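Local coordinates for exonuclease mut-7 homolog (PDB 7JW2), which probably acts as a magnesium-dependent 3'-5' exoribonuclease that trims the 3' ends of AGO1-bound microRNAs, the chain here being its exonuclease (EXO) domain, at residues L123-Q126 with L127-R130; R175-K179 with E180-Y184; K201-T204 with H205-L208. All blocks are in the same frame, centred on the assembly; numbering follows the deposited sequence.

Interaction 1 (L123-Q126 with L127-R130); sequences LDLQ and LLWR
An Asp N-cap joins strand 122-124 to helix 125-132, and D124 meets L127 and L128 across it. The capping bond itself runs from Q126 N to D124 OD1 at 2.9 Å, the N-H arriving from above the carboxylate plane, 56° out of it; A95 N gives OD1 a second hydrogen bond. With CG anti to the backbone N (chi1 -178°), the carboxylate of D124 stands beside its own carbonyl carbon and over the first turn. There D124 OD2 lies 3.7 Å from L127 CG, the two side chains crossing at about a right angle. The backbone of D124 serves the same turn: L128 N reaches D124 O at 3.3 Å, while L127 N makes only a weak bond to the same oxygen. W129 N to L125 O (2.9 Å, 164° at the hydrogen) and R130 N to Q126 O continue the i+4 pattern. On the inner side L125 and L128 run side by side in the same direction, their CD2 atoms 3.7 Å apart, and L123 CD2 approaches L128 CD2 at 4.3 Å. This leucine group packs on Y196, L192 and I199 of helix 179-205 and on L214 and L217 of helix 210-217. This is a classic Asp N-cap, set here where an outermost strand of the RNase H-like exonuclease sheet passes into a helix.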
# COMPACT_ATOMS: atom_id res chain seq x y z
N LEU A 123 -20.48 -2.39 11.85
CA LEU A 123 -21.59 -3.08 12.49
C LEU A 123 -21.12 -3.77 13.77
O LEU A 123 -20.23 -4.63 13.72
CB LEU A 123 -22.20 -4.11 11.55
CG LEU A 123 -23.32 -4.92 12.22
CD1 LEU A 123 -24.54 -4.03 12.51
CD2 LEU A 123 -23.71 -6.11 11.36
N ASP A 124 -21.73 -3.41 14.89
CA ASP A 124 -21.57 -4.12 16.15
C ASP A 124 -22.46 -5.36 16.13
O ASP A 124 -23.69 -5.24 16.09
CB ASP A 124 -21.95 -3.20 17.30
CG ASP A 124 -21.76 -3.84 18.66
OD1 ASP A 124 -21.34 -5.03 18.73
OD2 ASP A 124 -22.03 -3.15 19.66
N LEU A 125 -21.85 -6.55 16.15
CA LEU A 125 -22.68 -7.76 16.09
C LEU A 125 -23.50 -7.96 17.36
O LEU A 125 -24.51 -8.66 17.31
CB LEU A 125 -21.82 -9.00 15.83
CG LEU A 125 -21.31 -9.10 14.38
CD1 LEU A 125 -20.29 -10.21 14.26
CD2 LEU A 125 -22.46 -9.34 13.41
N GLN A 126 -23.09 -7.35 18.48
CA GLN A 126 -23.93 -7.41 19.67
C GLN A 126 -25.25 -6.67 19.46
O GLN A 126 -26.27 -7.07 20.01
CB GLN A 126 -23.18 -6.84 20.87
CG GLN A 126 -23.83 -7.19 22.21
CD GLN A 126 -22.93 -6.88 23.39
OE1 GLN A 126 -22.15 -5.93 23.35
NE2 GLN A 126 -23.03 -7.69 24.44
N LEU A 127 -25.24 -5.60 18.66
CA LEU A 127 -26.48 -4.89 18.34
C LEU A 127 -27.36 -5.71 17.41
O LEU A 127 -28.59 -5.73 17.57
CB LEU A 127 -26.16 -3.54 17.70
CG LEU A 127 -25.55 -2.46 18.58
CD1 LEU A 127 -25.23 -1.22 17.75
CD2 LEU A 127 -26.48 -2.12 19.73
N LEU A 128 -26.76 -6.39 16.44
CA LEU A 128 -27.52 -7.28 15.57
C LEU A 128 -28.12 -8.43 16.38
O LEU A 128 -29.28 -8.80 16.17
CB LEU A 128 -26.63 -7.81 14.45
CG LEU A 128 -27.22 -8.83 13.47
CD1 LEU A 128 -28.32 -8.21 12.61
CD2 LEU A 128 -26.12 -9.43 12.60
N TRP A 129 -27.34 -9.00 17.30
CA TRP A 129 -27.84 -10.02 18.21
C TRP A 129 -29.09 -9.55 18.95
O TRP A 129 -30.13 -10.22 18.94
CB TRP A 129 -26.73 -10.38 19.20
CG TRP A 129 -26.96 -11.59 20.05
CD1 TRP A 129 -28.11 -12.32 20.17
CD2 TRP A 129 -26.00 -12.20 20.90
NE1 TRP A 129 -27.91 -13.36 21.05
CE2 TRP A 129 -26.63 -13.30 21.52
CE3 TRP A 129 -24.67 -11.92 21.21
CZ2 TRP A 129 -25.96 -14.13 22.42
CZ3 TRP A 129 -24.01 -12.74 22.11
CH2 TRP A 129 -24.65 -13.83 22.70
N ARG A 130 -29.01 -8.37 19.57
CA ARG A 130 -30.14 -7.86 20.33
C ARG A 130 -31.34 -7.57 19.44
O ARG A 130 -32.49 -7.72 19.86
CB ARG A 130 -29.73 -6.60 21.10
CG ARG A 130 -28.87 -6.89 22.33
CD ARG A 130 -28.11 -5.67 22.81
NE ARG A 130 -28.78 -4.42 22.46
CZ ARG A 130 -28.21 -3.22 22.51
NH1 ARG A 130 -26.95 -3.10 22.90
NH2 ARG A 130 -28.90 -2.14 22.18

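Interaction 2 (R175-K179 with E180-Y184); sequences RPLRK and EQLRY
The backbone turns from an extended segment, whose last member R178 is the N-cap residue (psi 154°), into helix 179-205, where L182 N to R178 O (3.1 Å, 165° at the hydrogen) and R183 N to K179 O are the first i+4 bonds and Q181 N adds a weak one to R178 O. The Q181 side chain, extended beyond CG, supplies one half of a capping box: its OE1 accepts from R178 N at 2.9 Å, in the carbonyl plane and on a lone pair. Together R178 O to L182 N and R178 N to Q181 OE1 hold both the backbone N and O of R178 to the first turn. Q174 NE2 is a second donor to OE1, while S170 OG and N171 O accept from Q181 NE2. The guanidinium of R178 stacks over this amide, the planes 12° apart and Q181 CD 3.8 Å above the centre of the R178 guanidinium; N167 OD1 also accepts from R178 NH1. The L177 side chain crosses that of Q181 at about a right angle, its CD2 3.4 Å from Q181 OE1, while L177 CD1 packs on L182 CD2 at 4.0 Å. Outside, K179 NZ forms a salt bridge with E180 OE1 (3.1 Å), approaching on the syn side but tilted out of the carboxylate plane, and a water that donates to E180 OE2 is weakly bound by R178 NH1. With partners on both its amide atoms and a cation against its face, the Q181 amide has little freedom to flip or turn, and the two N-H donors on OE1, from R178 and Q174, would probably polarise its carbonyl.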
# COMPACT_ATOMS: atom_id res chain seq x y z
N ARG A 175 7.30 -11.33 22.71
CA ARG A 175 7.70 -11.52 21.33
C ARG A 175 8.83 -12.53 21.27
O ARG A 175 9.79 -12.43 22.06
CB ARG A 175 8.12 -10.19 20.68
CG ARG A 175 6.97 -9.22 20.36
CD ARG A 175 5.98 -9.83 19.37
NE ARG A 175 4.93 -8.91 18.95
CZ ARG A 175 3.83 -8.67 19.66
NH1 ARG A 175 3.67 -9.27 20.84
NH2 ARG A 175 2.90 -7.84 19.21
N PRO A 176 8.77 -13.52 20.36
CA PRO A 176 7.62 -13.73 19.46
C PRO A 176 6.39 -14.25 20.19
O PRO A 176 6.48 -14.85 21.26
CB PRO A 176 8.12 -14.78 18.47
CG PRO A 176 9.26 -15.46 19.17
CD PRO A 176 9.89 -14.44 20.06
N LEU A 177 5.23 -14.00 19.61
CA LEU A 177 4.02 -14.61 20.13
C LEU A 177 4.04 -16.11 19.85
O LEU A 177 4.66 -16.58 18.89
CB LEU A 177 2.79 -13.96 19.49
CG LEU A 177 2.54 -12.49 19.88
CD1 LEU A 177 1.57 -11.83 18.89
CD2 LEU A 177 2.01 -12.38 21.30
N ARG A 178 3.37 -16.86 20.70
CA ARG A 178 3.27 -18.30 20.51
C ARG A 178 2.24 -18.61 19.44
O ARG A 178 1.31 -17.83 19.21
CB ARG A 178 2.87 -19.00 21.81
CG ARG A 178 3.82 -18.81 22.98
CD ARG A 178 3.26 -19.49 24.21
NE ARG A 178 2.80 -18.53 25.21
CZ ARG A 178 1.52 -18.28 25.50
NH1 ARG A 178 0.53 -18.91 24.86
NH2 ARG A 178 1.24 -17.39 26.44
N LYS A 179 2.40 -19.76 18.78
CA LYS A 179 1.49 -20.12 17.70
C LYS A 179 0.04 -20.17 18.19
O LYS A 179 -0.87 -19.82 17.44
CB LYS A 179 1.90 -21.45 17.07
CG LYS A 179 1.90 -22.65 17.98
CD LYS A 179 2.39 -23.88 17.22
CE LYS A 179 1.80 -25.16 17.78
NZ LYS A 179 2.63 -25.70 18.89
N GLU A 180 -0.19 -20.57 19.44
CA GLU A 180 -1.55 -20.62 19.95
C GLU A 180 -2.14 -19.22 20.11
O GLU A 180 -3.36 -19.04 19.94
CB GLU A 180 -1.59 -21.37 21.29
CG GLU A 180 -1.16 -22.83 21.19
CD GLU A 180 0.35 -23.02 21.20
OE1 GLU A 180 0.82 -24.14 20.88
OE2 GLU A 180 1.09 -22.06 21.54
N GLN A 181 -1.30 -18.23 20.41
CA GLN A 181 -1.75 -16.84 20.49
C GLN A 181 -2.13 -16.31 19.11
O GLN A 181 -3.18 -15.68 18.94
CB GLN A 181 -0.67 -15.96 21.11
CG GLN A 181 -0.41 -16.21 22.59
CD GLN A 181 0.68 -15.30 23.10
OE1 GLN A 181 1.84 -15.46 22.71
NE2 GLN A 181 0.32 -14.31 23.92
N LEU A 182 -1.27 -16.56 18.12
CA LEU A 182 -1.57 -16.12 16.75
C LEU A 182 -2.84 -16.79 16.24
O LEU A 182 -3.65 -16.15 15.56
CB LEU A 182 -0.38 -16.42 15.84
CG LEU A 182 0.87 -15.62 16.20
CD1 LEU A 182 2.14 -16.29 15.67
CD2 LEU A 182 0.77 -14.19 15.70
N ARG A 183 -3.04 -18.06 16.56
CA ARG A 183 -4.25 -18.75 16.10
C ARG A 183 -5.50 -18.15 16.73
O ARG A 183 -6.50 -17.90 16.04
CB ARG A 183 -4.14 -20.25 16.40
CG ARG A 183 -3.19 -20.97 15.46
CD ARG A 183 -3.49 -22.46 15.36
NE ARG A 183 -3.54 -23.10 16.67
CZ ARG A 183 -2.64 -23.96 17.11
NH1 ARG A 183 -1.60 -24.29 16.35
NH2 ARG A 183 -2.76 -24.50 18.32
N TYR A 184 -5.47 -17.89 18.04
CA TYR A 184 -6.59 -17.26 18.71
C TYR A 184 -6.88 -15.89 18.12
O TYR A 184 -8.04 -15.54 17.88
CB TYR A 184 -6.32 -17.17 20.22
CG TYR A 184 -7.25 -16.23 20.94
CD1 TYR A 184 -8.50 -16.66 21.38
CD2 TYR A 184 -6.92 -14.90 21.12
CE1 TYR A 184 -9.38 -15.79 22.01
CE2 TYR A 184 -7.79 -14.02 21.74
CZ TYR A 184 -9.02 -14.47 22.17
OH TYR A 184 -9.88 -13.60 22.80
O HOH W 1 0.51 -21.57 24.30

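Interaction 3 (K201-T204 with H205-L208); sequences KQLT and HIQL
L203 and L208 meet across a Schellman motif that ends helix 179-205: L208 N binds L203 O at 2.9 Å, and inside that loop Q207 N binds T204 O at 3.0 Å. The positive phi of Q207 (64°) reverses the chain, placing the side chain of L208 back against the last turn, where L203 CD2 and L208 CD1 lie 4.0 Å apart. Just before it the i+4 pattern still holds, with H205 N on K201 O and I206 N on Q202 O; a weak bond from I206 N to L203 O accompanies them. Q202 bends at chi2 (65°) and passes across I206 at about a right angle, so that Q202 OE1 comes within 3.5 Å of I206 CG2, while its NE2 lies near H205 CB. R139 N, in a neighbouring loop, donates to the same OE1 and so helps to set the amide. Farther out, L203 and L208 both rest on I213 of helix 210-217, and F138 touches Q202 and L203. T204 OG1 bonds back to E200 O. The polar end of Q207 folds onto the cap: Q207 NE2 donates to H205 O at 3.0 Å, with that oxygen in the amide plane but the donor above the plane of the carbonyl.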
# COMPACT_ATOMS: atom_id res chain seq x y z
N LYS A 201 -28.44 -15.89 7.08
CA LYS A 201 -29.17 -17.04 6.56
C LYS A 201 -30.47 -17.27 7.33
O LYS A 201 -31.50 -17.59 6.73
CB LYS A 201 -28.30 -18.29 6.59
CG LYS A 201 -27.30 -18.38 5.46
CD LYS A 201 -26.31 -19.51 5.67
CE LYS A 201 -25.32 -19.63 4.51
NZ LYS A 201 -25.16 -18.35 3.76
N GLN A 202 -30.43 -17.09 8.65
CA GLN A 202 -31.64 -17.34 9.43
C GLN A 202 -32.67 -16.22 9.26
O GLN A 202 -33.88 -16.49 9.26
CB GLN A 202 -31.28 -17.55 10.90
CG GLN A 202 -32.46 -17.55 11.87
CD GLN A 202 -33.43 -18.71 11.67
OE1 GLN A 202 -34.55 -18.65 12.17
NE2 GLN A 202 -32.99 -19.76 10.98
N LEU A 203 -32.23 -14.97 9.07
CA LEU A 203 -33.18 -13.90 8.76
C LEU A 203 -33.88 -14.16 7.44
O LEU A 203 -35.10 -13.97 7.33
CB LEU A 203 -32.46 -12.55 8.73
CG LEU A 203 -32.07 -11.99 10.09
CD1 LEU A 203 -31.13 -10.79 9.89
CD2 LEU A 203 -33.29 -11.61 10.92
N THR A 204 -33.13 -14.60 6.43
CA THR A 204 -33.75 -14.97 5.16
C THR A 204 -34.72 -16.13 5.35
O THR A 204 -35.80 -16.16 4.73
CB THR A 204 -32.65 -15.34 4.15
OG1 THR A 204 -31.80 -14.20 3.92
CG2 THR A 204 -33.26 -15.77 2.82
N HIS A 205 -34.39 -17.07 6.24
CA HIS A 205 -35.25 -18.23 6.47
C HIS A 205 -36.62 -17.83 7.01
O HIS A 205 -37.63 -18.44 6.65
CB HIS A 205 -34.57 -19.21 7.43
CG HIS A 205 -35.35 -20.46 7.67
ND1 HIS A 205 -35.42 -21.49 6.76
CD2 HIS A 205 -36.11 -20.85 8.73
CE1 HIS A 205 -36.18 -22.45 7.24
NE2 HIS A 205 -36.61 -22.09 8.43
N ILE A 206 -36.67 -16.80 7.85
CA ILE A 206 -37.94 -16.34 8.41
C ILE A 206 -38.49 -15.17 7.60
O ILE A 206 -39.25 -14.34 8.12
CB ILE A 206 -37.81 -15.98 9.89
CG1 ILE A 206 -36.79 -14.85 10.12
CG2 ILE A 206 -37.44 -17.21 10.71
CD1 ILE A 206 -36.87 -14.26 11.53
N GLN A 207 -38.10 -15.08 6.32
CA GLN A 207 -38.68 -14.15 5.35
C GLN A 207 -38.44 -12.68 5.71
O GLN A 207 -39.27 -11.82 5.46
CB GLN A 207 -40.18 -14.41 5.16
CG GLN A 207 -40.55 -15.87 5.09
CD GLN A 207 -39.93 -16.58 3.91
OE1 GLN A 207 -40.26 -16.30 2.76
NE2 GLN A 207 -39.05 -17.53 4.19
N LEU A 208 -37.27 -12.39 6.29
CA LEU A 208 -36.84 -11.02 6.49
C LEU A 208 -35.68 -10.72 5.55
O LEU A 208 -35.04 -11.64 5.02
CB LEU A 208 -36.45 -10.78 7.95
CG LEU A 208 -37.61 -10.87 8.95
CD1 LEU A 208 -37.13 -10.66 10.39
CD2 LEU A 208 -38.73 -9.90 8.58

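In the fold
From the N terminus the three contacts follow in series, none nested in or crossing another, and each closes a short local turn. Interaction 1 comes first, where strand 122-124, at one edge of the mixed sheet, passes into helix 125-132. Interactions 2 and 3 then lie at the start and finish of helix 179-205, their centres about 37 Å apart and on opposite sides of the chain's centre. Interaction 2 brings in the loop after helix 151-159 and borders strand 50-56 through L52; interaction 3 leads to helix 210-217. Interaction 1 lies on the same side as interaction 3, about 5 Å between nearest atoms; it packs against helix 179-205, on whose end interaction 3 lies, and helix 210-217 touches both.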